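Local coordinates for protein gamma-glutamyltranspeptidase (Klebsiella pneumoniae subsp. pneumoniae, PDB 5HFT) that converts oxamate to oxalate in the uric acid degradation pathway, as a member of the gamma-glutamyltransferase family, at residues A[174-179]-A[198-203]; A[193-198]-A[204-209]; A[75-80]-A[212-217]; A[216-219]-A[224-227]. All coordinates share one frame; numbering follows the deposited sequence.

Overall arrangement
From the N terminus, the first residues involved are 75-80, the loop between helix 56-70 and strand 80-86. Their partner, 212-217 on helix 209-221, comes 132 residues later, and the long loop that contact 3 closes holds contacts 1 and 2. These two cross: helix 170-178 meets 198-203 in contact 1, while 193-198, just after helix 189-193, meets 204-209 around strand 205-206 in contact 2. They share Glu-198 and touch each other, with centres about 9 Å apart. Contact 4 then closes a short turn, folding helix 225-228 against helix 209-221; it shares Arg-216 and Met-217 with contact 3, and Leu-77 touches both Leu-218 and Phe-226.

Contact 1: A[174-179]-A[198-203]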
loop_
_atom_site.group_PDB
_atom_site.type_symbol
_atom_site.label_atom_id
_atom_site.label_comp_id
_atom_site.label_asym_id
_atom_site.label_seq_id
_atom_site.Cartn_x
_atom_site.Cartn_y
_atom_site.Cartn_z
ATOM N N HIS A 174 -0.868 -16.875 11.836
ATOM C CA HIS A 174 0.306 -17.543 11.283
ATOM C C HIS A 174 1.542 -16.662 11.401
ATOM O O HIS A 174 2.585 -17.102 11.902
ATOM C CB HIS A 174 0.054 -17.929 9.819
ATOM C CG HIS A 174 1.191 -18.665 9.171
ATOM N ND1 HIS A 174 2.060 -18.063 8.283
ATOM C CD2 HIS A 174 1.598 -19.954 9.278
ATOM C CE1 HIS A 174 2.950 -18.949 7.871
ATOM N NE2 HIS A 174 2.693 -20.105 8.460
ATOM N N ALA A 175 1.448 -15.411 10.939
ATOM C CA ALA A 175 2.582 -14.497 11.043
ATOM C C ALA A 175 3.085 -14.386 12.479
ATOM O O ALA A 175 4.294 -14.415 12.719
ATOM C CB ALA A 175 2.198 -13.121 10.509
ATOM N N THR A 176 2.163 -14.256 13.440
ATOM C CA THR A 176 2.538 -14.173 14.848
ATOM C C THR A 176 3.204 -15.450 15.340
ATOM O O THR A 176 4.207 -15.393 16.056
ATOM C CB THR A 176 1.326 -13.831 15.696
ATOM O OG1 THR A 176 0.828 -12.550 15.280
ATOM C CG2 THR A 176 1.694 -13.794 17.169
ATOM N N ALA A 177 2.663 -16.613 14.985
ATOM C CA ALA A 177 3.310 -17.861 15.392
ATOM C C ALA A 177 4.703 -17.975 14.783
ATOM O O ALA A 177 5.678 -18.298 15.471
ATOM C CB ALA A 177 2.456 -19.058 14.978
ATOM N N SER A 178 4.815 -17.699 13.492
ATOM C CA SER A 178 6.051 -17.932 12.766
ATOM C C SER A 178 7.103 -16.876 13.049
ATOM O O SER A 178 8.218 -16.988 12.535
ATOM C CB SER A 178 5.768 -17.992 11.269
ATOM O OG SER A 178 4.908 -16.929 10.908
ATOM N N LYS A 179 6.775 -15.855 13.836
ATOM C CA LYS A 179 7.745 -14.866 14.287
ATOM C C LYS A 179 7.806 -14.797 15.812
ATOM O O LYS A 179 8.488 -13.921 16.369
ATOM C CB LYS A 179 7.404 -13.493 13.682
ATOM N N GLU A 198 0.978 -17.043 23.565
ATOM C CA GLU A 198 1.123 -17.659 22.244
ATOM C C GLU A 198 0.394 -16.820 21.217
ATOM O O GLU A 198 -0.165 -15.770 21.539
ATOM C CB GLU A 198 0.596 -19.090 22.230
ATOM C CG GLU A 198 -0.713 -19.251 22.944
ATOM C CD GLU A 198 -0.963 -20.685 23.290
ATOM O OE1 GLU A 198 0.038 -21.434 23.452
ATOM O OE2 GLU A 198 -2.151 -21.054 23.389
ATOM N N ALA A 199 0.443 -17.281 19.966
ATOM C CA ALA A 199 -0.309 -16.635 18.886
ATOM C C ALA A 199 -1.812 -16.836 19.068
ATOM O O ALA A 199 -2.257 -17.947 19.387
ATOM C CB ALA A 199 0.110 -17.187 17.521
ATOM N N PRO A 200 -2.623 -15.802 18.829
ATOM C CA PRO A 200 -4.073 -15.936 19.051
ATOM C C PRO A 200 -4.679 -16.909 18.057
ATOM O O PRO A 200 -4.172 -17.099 16.952
ATOM C CB PRO A 200 -4.608 -14.517 18.833
ATOM C CG PRO A 200 -3.555 -13.833 18.015
ATOM C CD PRO A 200 -2.243 -14.449 18.380
ATOM N N ARG A 201 -5.757 -17.544 18.467
ATOM C CA ARG A 201 -6.387 -18.572 17.645
ATOM C C ARG A 201 -7.168 -17.926 16.505
ATOM O O ARG A 201 -7.863 -16.927 16.721
ATOM C CB ARG A 201 -7.308 -19.458 18.494
ATOM N N PRO A 202 -7.022 -18.418 15.280
ATOM C CA PRO A 202 -7.852 -17.919 14.179
ATOM C C PRO A 202 -9.335 -18.031 14.517
ATOM O O PRO A 202 -9.772 -18.986 15.160
ATOM C CB PRO A 202 -7.461 -18.831 13.012
ATOM C CG PRO A 202 -6.053 -19.298 13.347
ATOM C CD PRO A 202 -6.038 -19.426 14.836
ATOM N N GLY A 203 -10.113 -17.023 14.128
ATOM C CA GLY A 203 -11.531 -17.043 14.438
ATOM C C GLY A 203 -11.912 -16.539 15.813
ATOM O O GLY A 203 -13.115 -16.447 16.103
#
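Ala-199 points its methyl group toward helix 170-178 and meets the side of it where Thr-176 and Ala-177 follow one another. Its CB touches both side chains, 3.8 Å from Thr-176 CG2 and 3.9 Å from Ala-177 CB, and at 3.6 Å from Ala-177 N it also rests on the helix backbone. The bond to CB in Thr-176 points toward the loop, whereas in Ala-177 it runs along the flank; the Ala-199 methyl meets both.

Thr-176 shows its greasy branch here. OG1 sits beside the backbone N (chi1 -61°) and bonds back to Gln-172 O, one helical turn earlier, which leaves CG2 anti to that N, on the loop side. The same CG2 goes on to Pro-200, whose CD is 4.2 Å away. Around this patch, Leu-194 and an aromatic side chain of the partner chain also pack on Thr-176, and Val-195 packs on Pro-200.

On the helix side the polar groups are met locally: His-174 O accepts from both N and OG of Ser-178. No hydrogen bond crosses from helix to loop, so what joins the extended 198-203 segment to the helix is methyl and proline-ring packing, consistent with cohesion that is chiefly van der Waals and hydrophobic.

Contact 2: A[193-198]-A[204-209]; sequences WLVAGE and SRFRQP
Phe-206 holds CG anti to its backbone N (chi1 178°), which swings the ring out from strand 205-206 to Trp-193, whose own CG lies beside its N (chi1 -53°) and brings the indole back to the strand although its CB starts off the other way. The setting is a two-stranded antiparallel ribbon, 205-206 with 166-167, faced by the residues leaving helix 189-193, which run into a type I' beta turn from Val-195 to Glu-198. Glu-198 N to Val-195 O closes that turn, and Val-195 N to Glu-198 O pairs the same two residues in return.

The aromatic pair meets through the benzene half of the indole. Trp-193 CE3 is 4.0 Å from Phe-206 CZ and 4.1 Å from Phe-206 CE2, and the two side chains cross obliquely. Gln-208 continues the wall: its chain is extended beyond CG and carries the amide up to the same six-membered ring, CD lying 4.0 Å from Trp-193 CZ3, with amide and ring planes 69° apart.

Elsewhere the tryptophan is well surrounded. Phe-189 meets it edge-to-face, Pro-72 packs on it as well as on Gln-208, and an aromatic ring of the partner chain meets it at a slant, which places the contact at the subunit interface.

At the exposed end the packing thins out, and Val-195 CG2 lies near the plane of the Phe-206 ring, at its edge, 4.4 Å from CD1.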
loop_
_atom_site.group_PDB
_atom_site.type_symbol
_atom_site.label_atom_id
_atom_site.label_comp_id
_atom_site.label_asym_id
_atom_site.label_seq_id
_atom_site.Cartn_x
_atom_site.Cartn_y
_atom_site.Cartn_z
ATOM N N TRP A 193 0.386 -8.369 21.045
ATOM C CA TRP A 193 0.058 -9.333 20.012
ATOM C C TRP A 193 -0.200 -10.756 20.496
ATOM O O TRP A 193 -0.783 -11.556 19.750
ATOM C CB TRP A 193 1.177 -9.345 18.985
ATOM C CG TRP A 193 1.445 -7.983 18.488
ATOM C CD1 TRP A 193 2.632 -7.313 18.528
ATOM C CD2 TRP A 193 0.507 -7.099 17.851
ATOM N NE1 TRP A 193 2.495 -6.067 17.966
ATOM C CE2 TRP A 193 1.205 -5.911 17.536
ATOM C CE3 TRP A 193 -0.853 -7.197 17.509
ATOM C CZ2 TRP A 193 0.594 -4.831 16.900
ATOM C CZ3 TRP A 193 -1.454 -6.126 16.913
ATOM C CH2 TRP A 193 -0.727 -4.953 16.599
ATOM N N LEU A 194 0.168 -11.090 21.715
ATOM C CA LEU A 194 0.039 -12.455 22.186
ATOM C C LEU A 194 -1.216 -12.627 23.015
ATOM O O LEU A 194 -1.819 -11.666 23.495
ATOM C CB LEU A 194 1.256 -12.840 22.995
ATOM C CG LEU A 194 2.514 -13.089 22.193
ATOM C CD1 LEU A 194 3.546 -13.789 23.085
ATOM C CD2 LEU A 194 2.195 -13.920 20.996
ATOM N N VAL A 195 -1.625 -13.878 23.148
ATOM C CA VAL A 195 -2.730 -14.261 24.015
ATOM C C VAL A 195 -2.268 -15.465 24.814
ATOM O O VAL A 195 -1.890 -16.490 24.229
ATOM C CB VAL A 195 -4.015 -14.589 23.242
ATOM C CG1 VAL A 195 -4.981 -15.333 24.182
ATOM C CG2 VAL A 195 -4.645 -13.327 22.730
ATOM N N ALA A 196 -2.265 -15.327 26.141
ATOM C CA ALA A 196 -1.656 -16.310 27.038
ATOM C C ALA A 196 -0.228 -16.634 26.609
ATOM O O ALA A 196 0.286 -17.726 26.869
ATOM C CB ALA A 196 -2.500 -17.584 27.130
ATOM N N GLY A 197 0.407 -15.694 25.912
ATOM C CA GLY A 197 1.787 -15.854 25.541
ATOM C C GLY A 197 2.030 -16.661 24.295
ATOM O O GLY A 197 3.197 -16.943 23.988
ATOM N N GLU A 198 0.978 -17.043 23.565
ATOM C CA GLU A 198 1.123 -17.659 22.244
ATOM C C GLU A 198 0.394 -16.820 21.217
ATOM O O GLU A 198 -0.165 -15.770 21.539
ATOM C CB GLU A 198 0.596 -19.090 22.230
ATOM C CG GLU A 198 -0.713 -19.251 22.944
ATOM C CD GLU A 198 -0.963 -20.685 23.290
ATOM O OE1 GLU A 198 0.038 -21.434 23.452
ATOM O OE2 GLU A 198 -2.151 -21.054 23.389
ATOM N N SER A 204 -10.934 -16.168 16.650
ATOM C CA SER A 204 -11.184 -15.639 17.985
ATOM C C SER A 204 -11.331 -14.127 17.942
ATOM O O SER A 204 -10.860 -13.457 17.022
ATOM C CB SER A 204 -10.040 -15.982 18.945
ATOM O OG SER A 204 -8.799 -15.520 18.423
ATOM N N ARG A 205 -11.978 -13.591 18.970
ATOM C CA ARG A 205 -12.117 -12.151 19.109
ATOM C C ARG A 205 -10.831 -11.597 19.708
ATOM O O ARG A 205 -10.346 -12.109 20.720
ATOM C CB ARG A 205 -13.323 -11.803 19.987
ATOM C CG ARG A 205 -13.688 -10.315 19.999
ATOM C CD ARG A 205 -15.137 -10.120 20.380
ATOM N NE ARG A 205 -15.715 -8.873 19.864
ATOM C CZ ARG A 205 -16.972 -8.770 19.442
ATOM N NH1 ARG A 205 -17.454 -7.611 18.990
ATOM N NH2 ARG A 205 -17.741 -9.853 19.451
ATOM N N PHE A 206 -10.262 -10.578 19.063
ATOM C CA PHE A 206 -8.972 -10.013 19.451
ATOM C C PHE A 206 -9.142 -8.506 19.563
ATOM O O PHE A 206 -9.618 -7.866 18.619
ATOM C CB PHE A 206 -7.884 -10.363 18.435
ATOM C CG PHE A 206 -6.535 -9.786 18.745
ATOM C CD1 PHE A 206 -5.744 -10.350 19.740
ATOM C CD2 PHE A 206 -6.025 -8.723 18.008
ATOM C CE1 PHE A 206 -4.491 -9.844 20.024
ATOM C CE2 PHE A 206 -4.779 -8.206 18.281
ATOM C CZ PHE A 206 -3.999 -8.778 19.307
ATOM N N ARG A 207 -8.802 -7.957 20.727
ATOM C CA ARG A 207 -8.965 -6.545 21.040
ATOM C C ARG A 207 -7.624 -5.844 20.928
ATOM O O ARG A 207 -6.579 -6.471 20.788
ATOM C CB ARG A 207 -9.563 -6.342 22.446
ATOM C CG ARG A 207 -11.079 -6.504 22.506
ATOM C CD ARG A 207 -11.617 -6.656 23.908
ATOM N NE ARG A 207 -13.057 -6.372 23.983
ATOM C CZ ARG A 207 -14.022 -7.299 23.975
ATOM N NH1 ARG A 207 -13.720 -8.591 23.870
ATOM N NH2 ARG A 207 -15.299 -6.935 24.059
ATOM N N GLN A 208 -7.680 -4.531 20.851
ATOM C CA GLN A 208 -6.484 -3.693 20.871
ATOM C C GLN A 208 -6.882 -2.459 21.656
ATOM O O GLN A 208 -7.199 -1.409 21.083
ATOM C CB GLN A 208 -5.974 -3.349 19.467
ATOM C CG GLN A 208 -5.331 -4.511 18.704
ATOM C CD GLN A 208 -4.846 -4.111 17.300
ATOM O OE1 GLN A 208 -5.226 -4.712 16.296
ATOM N NE2 GLN A 208 -3.990 -3.098 17.243
ATOM N N PRO A 209 -6.932 -2.565 22.983
ATOM C CA PRO A 209 -7.433 -1.440 23.777
ATOM C C PRO A 209 -6.520 -0.242 23.694
ATOM O O PRO A 209 -6.997 0.894 23.805
ATOM C CB PRO A 209 -7.487 -2.005 25.205
ATOM C CG PRO A 209 -7.241 -3.467 25.065
ATOM C CD PRO A 209 -6.449 -3.657 23.832
#

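Contact 3: A[75-80]-A[212-217]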
loop_
_atom_site.group_PDB
_atom_site.type_symbol
_atom_site.label_atom_id
_atom_site.label_comp_id
_atom_site.label_asym_id
_atom_site.label_seq_id
_atom_site.Cartn_x
_atom_site.Cartn_y
_atom_site.Cartn_z
ATOM N N ASN A 75 0.618 -4.067 8.160
ATOM C CA ASN A 75 0.454 -2.643 7.915
ATOM C C ASN A 75 -0.163 -2.052 9.175
ATOM O O ASN A 75 -0.651 -2.777 10.038
ATOM C CB ASN A 75 -0.445 -2.370 6.683
ATOM C CG ASN A 75 -1.915 -2.428 7.020
ATOM O OD1 ASN A 75 -2.578 -1.404 7.153
ATOM N ND2 ASN A 75 -2.421 -3.632 7.222
ATOM N N GLY A 76 -0.162 -0.729 9.263
ATOM C CA GLY A 76 -0.828 -0.059 10.357
ATOM C C GLY A 76 -0.390 1.388 10.438
ATOM O O GLY A 76 0.286 1.907 9.543
ATOM N N LEU A 77 -0.787 2.027 11.541
ATOM C CA LEU A 77 -0.415 3.412 11.810
ATOM C C LEU A 77 1.094 3.576 11.986
ATOM O O LEU A 77 1.570 4.703 12.132
ATOM C CB LEU A 77 -1.139 3.910 13.073
ATOM C CG LEU A 77 -2.678 3.777 13.185
ATOM C CD1 LEU A 77 -3.354 4.786 14.136
ATOM C CD2 LEU A 77 -3.348 3.778 11.853
ATOM N N GLY A 78 1.858 2.493 12.002
ATOM C CA GLY A 78 3.267 2.617 12.311
ATOM C C GLY A 78 4.139 2.483 11.091
ATOM O O GLY A 78 5.343 2.201 11.198
ATOM N N GLY A 79 3.535 2.708 9.922
ATOM C CA GLY A 79 4.236 2.599 8.650
ATOM C C GLY A 79 3.963 3.707 7.646
ATOM O O GLY A 79 3.491 4.791 8.000
ATOM N N ASP A 80 4.241 3.430 6.379
ATOM C CA ASP A 80 4.208 4.418 5.310
ATOM C C ASP A 80 3.045 4.139 4.371
ATOM O O ASP A 80 2.501 3.034 4.355
ATOM C CB ASP A 80 5.530 4.395 4.539
ATOM C CG ASP A 80 6.681 4.929 5.361
ATOM O OD1 ASP A 80 6.416 5.761 6.255
ATOM O OD2 ASP A 80 7.836 4.534 5.112
ATOM N N ALA A 212 -7.078 1.719 20.335
ATOM C CA ALA A 212 -8.313 2.492 20.335
ATOM C C ALA A 212 -8.131 3.865 20.980
ATOM O O ALA A 212 -8.697 4.855 20.502
ATOM C CB ALA A 212 -9.418 1.711 21.018
ATOM N N GLY A 213 -7.401 3.945 22.098
ATOM C CA GLY A 213 -7.076 5.250 22.653
ATOM C C GLY A 213 -6.296 6.114 21.677
ATOM O O GLY A 213 -6.504 7.329 21.594
ATOM N N THR A 214 -5.376 5.503 20.931
ATOM C CA THR A 214 -4.670 6.245 19.896
ATOM C C THR A 214 -5.638 6.764 18.837
ATOM O O THR A 214 -5.646 7.959 18.516
ATOM C CB THR A 214 -3.604 5.359 19.261
ATOM O OG1 THR A 214 -2.688 4.923 20.276
ATOM C CG2 THR A 214 -2.860 6.123 18.177
ATOM N N LEU A 215 -6.471 5.875 18.286
ATOM C CA LEU A 215 -7.421 6.297 17.265
ATOM C C LEU A 215 -8.428 7.295 17.825
ATOM O O LEU A 215 -8.865 8.201 17.112
ATOM C CB LEU A 215 -8.123 5.077 16.670
ATOM C CG LEU A 215 -7.279 4.188 15.751
ATOM C CD1 LEU A 215 -7.958 2.849 15.489
ATOM C CD2 LEU A 215 -6.992 4.879 14.434
ATOM N N ARG A 216 -8.816 7.148 19.089
ATOM C CA ARG A 216 -9.705 8.141 19.688
ATOM C C ARG A 216 -9.023 9.493 19.845
ATOM O O ARG A 216 -9.693 10.529 19.744
ATOM C CB ARG A 216 -10.241 7.651 21.030
ATOM C CG ARG A 216 -11.416 6.723 20.884
ATOM C CD ARG A 216 -12.147 6.587 22.186
ATOM N NE ARG A 216 -11.390 5.706 23.051
ATOM C CZ ARG A 216 -11.720 4.444 23.288
ATOM N NH1 ARG A 216 -12.815 3.937 22.721
ATOM N NH2 ARG A 216 -10.951 3.704 24.086
ATOM N N MET A 217 -7.708 9.506 20.117
ATOM C CA MET A 217 -6.963 10.765 20.131
ATOM C C MET A 217 -6.955 11.418 18.752
ATOM O O MET A 217 -7.183 12.629 18.633
ATOM C CB MET A 217 -5.533 10.541 20.617
ATOM C CG MET A 217 -5.393 10.413 22.126
ATOM S SD MET A 217 -3.666 10.306 22.667
ATOM C CE MET A 217 -3.188 12.035 22.683
#
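Leu-77 and Leu-215 meet through their outer methyls, Leu-77 CD1 standing 3.7 Å from Leu-215 CD2. Leu-77 rides on a type I beta turn, Gly-76 to Gly-79, in a glycine-rich loop whose closing bond, Gly-79 N to Gly-76 O, is weak; Leu-215 belongs to helix 209-221. The backbones stay well apart, and the gap is bridged by side chains alone. In Leu-215 the CG sits beside the backbone N (chi1 -72°), which carries the branch round to the loop although its CB leaves the helix along the flank.

This pair is the tight part, and it is buried: Ala-68 packs on Leu-77, while Val-69, Ala-158 and Ile-159 pack on Leu-215. Thr-214 makes the looser side. Its methyl barely touches the leucine, and its OG1 is taken by the backbone of the partner chain. Beyond that, the loop leads into the interface, where Asp-80 joins an antiparallel ladder with a strand of the partner chain and forms a salt bridge to a basic side chain there. The slack touch is Leu-77 CD1 to Thr-214 CG2, 4.3 Å.

Contact 4: A[216-219]-A[224-227]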
loop_
_atom_site.group_PDB
_atom_site.type_symbol
_atom_site.label_atom_id
_atom_site.label_comp_id
_atom_site.label_asym_id
_atom_site.label_seq_id
_atom_site.Cartn_x
_atom_site.Cartn_y
_atom_site.Cartn_z
ATOM N N ARG A 216 -8.816 7.148 19.089
ATOM C CA ARG A 216 -9.705 8.141 19.688
ATOM C C ARG A 216 -9.023 9.493 19.845
ATOM O O ARG A 216 -9.693 10.529 19.744
ATOM C CB ARG A 216 -10.241 7.651 21.030
ATOM C CG ARG A 216 -11.416 6.723 20.884
ATOM C CD ARG A 216 -12.147 6.587 22.186
ATOM N NE ARG A 216 -11.390 5.706 23.051
ATOM C CZ ARG A 216 -11.720 4.444 23.288
ATOM N NH1 ARG A 216 -12.815 3.937 22.721
ATOM N NH2 ARG A 216 -10.951 3.704 24.086
ATOM N N MET A 217 -7.708 9.506 20.117
ATOM C CA MET A 217 -6.963 10.765 20.131
ATOM C C MET A 217 -6.955 11.418 18.752
ATOM O O MET A 217 -7.183 12.629 18.633
ATOM C CB MET A 217 -5.533 10.541 20.617
ATOM C CG MET A 217 -5.393 10.413 22.126
ATOM S SD MET A 217 -3.666 10.306 22.667
ATOM C CE MET A 217 -3.188 12.035 22.683
ATOM N N LEU A 218 -6.711 10.630 17.697
ATOM C CA LEU A 218 -6.728 11.183 16.343
ATOM C C LEU A 218 -8.068 11.827 16.023
ATOM O O LEU A 218 -8.117 12.848 15.328
ATOM C CB LEU A 218 -6.400 10.101 15.316
ATOM C CG LEU A 218 -4.950 9.611 15.335
ATOM C CD1 LEU A 218 -4.686 8.572 14.255
ATOM C CD2 LEU A 218 -3.988 10.792 15.211
ATOM N N ALA A 219 -9.166 11.251 16.533
ATOM C CA ALA A 219 -10.501 11.763 16.225
ATOM C C ALA A 219 -10.803 13.052 16.983
ATOM O O ALA A 219 -11.512 13.923 16.469
ATOM C CB ALA A 219 -11.562 10.704 16.525
ATOM N N ASP A 224 -3.457 15.279 12.112
ATOM C CA ASP A 224 -2.100 15.805 12.128
ATOM C C ASP A 224 -1.505 15.844 13.528
ATOM O O ASP A 224 -0.281 15.982 13.659
ATOM C CB ASP A 224 -2.047 17.182 11.456
ATOM C CG ASP A 224 -0.695 17.450 10.821
ATOM O OD1 ASP A 224 -0.219 16.573 10.061
ATOM O OD2 ASP A 224 -0.104 18.530 11.067
ATOM N N SER A 225 -2.326 15.702 14.575
ATOM C CA SER A 225 -1.786 15.644 15.933
ATOM C C SER A 225 -0.801 14.501 16.104
ATOM O O SER A 225 -0.005 14.517 17.043
ATOM C CB SER A 225 -2.925 15.524 16.942
ATOM O OG SER A 225 -3.481 14.223 16.952
ATOM N N PHE A 226 -0.818 13.527 15.197
ATOM C CA PHE A 226 0.170 12.454 15.197
ATOM C C PHE A 226 1.588 12.998 15.082
ATOM O O PHE A 226 2.523 12.419 15.649
ATOM C CB PHE A 226 -0.169 11.498 14.049
ATOM C CG PHE A 226 0.665 10.242 13.979
ATOM C CD1 PHE A 226 1.934 10.261 13.416
ATOM C CD2 PHE A 226 0.136 9.026 14.374
ATOM C CE1 PHE A 226 2.689 9.110 13.289
ATOM C CE2 PHE A 226 0.889 7.868 14.261
ATOM C CZ PHE A 226 2.176 7.920 13.710
ATOM N N TYR A 227 1.773 14.109 14.367
ATOM C CA TYR A 227 3.096 14.708 14.209
ATOM C C TYR A 227 3.256 16.046 14.917
ATOM O O TYR A 227 4.392 16.460 15.153
ATOM C CB TYR A 227 3.430 14.906 12.721
ATOM C CG TYR A 227 3.235 13.666 11.881
ATOM C CD1 TYR A 227 1.959 13.266 11.469
ATOM C CD2 TYR A 227 4.320 12.892 11.487
ATOM C CE1 TYR A 227 1.769 12.123 10.698
ATOM C CE2 TYR A 227 4.138 11.745 10.714
ATOM C CZ TYR A 227 2.860 11.369 10.326
ATOM O OH TYR A 227 2.675 10.235 9.564
#
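Leu-218 and Phe-226 supply the apolar contact. The leucine CD2 reaches 4.1 Å from Phe-226 CB, so it is the root of the phenylalanine and not its ring that is touched. Leu-218 has CG beside the backbone N (chi1 -70°), which brings the branch nearer the second segment although its CB starts along the side. Leu-231 packs on both residues, Leu-77 and Leu-155 on Leu-218, and Val-131 and an apolar side chain of the partner chain on Phe-226.

The same methyl also lies against a polar atom, Ser-225 OG, at 3.9 Å. The two segments form a helix-loop-helix connection: helix 209-221 ends, four residues separate Ala-219 from Asp-224, and the short helix 225-228 follows, with the CA atoms of Leu-218 and Ser-225 6.7 Å apart.

Hydrogen bonds and charges work within the connection or beside it, none running between the segments. Ser-225 OG donates to Gly-222 O in the connecting loop, while Asp-224 OD2 forms a salt bridge with Arg-228. Tyr-227 OH is bonded to Ala-128 O and to Ser-132 N, tying the short helix to the start of helix 130-144. The backbone hydrogen bond from Tyr-227 N to Asp-224 O measures 2.9 Å.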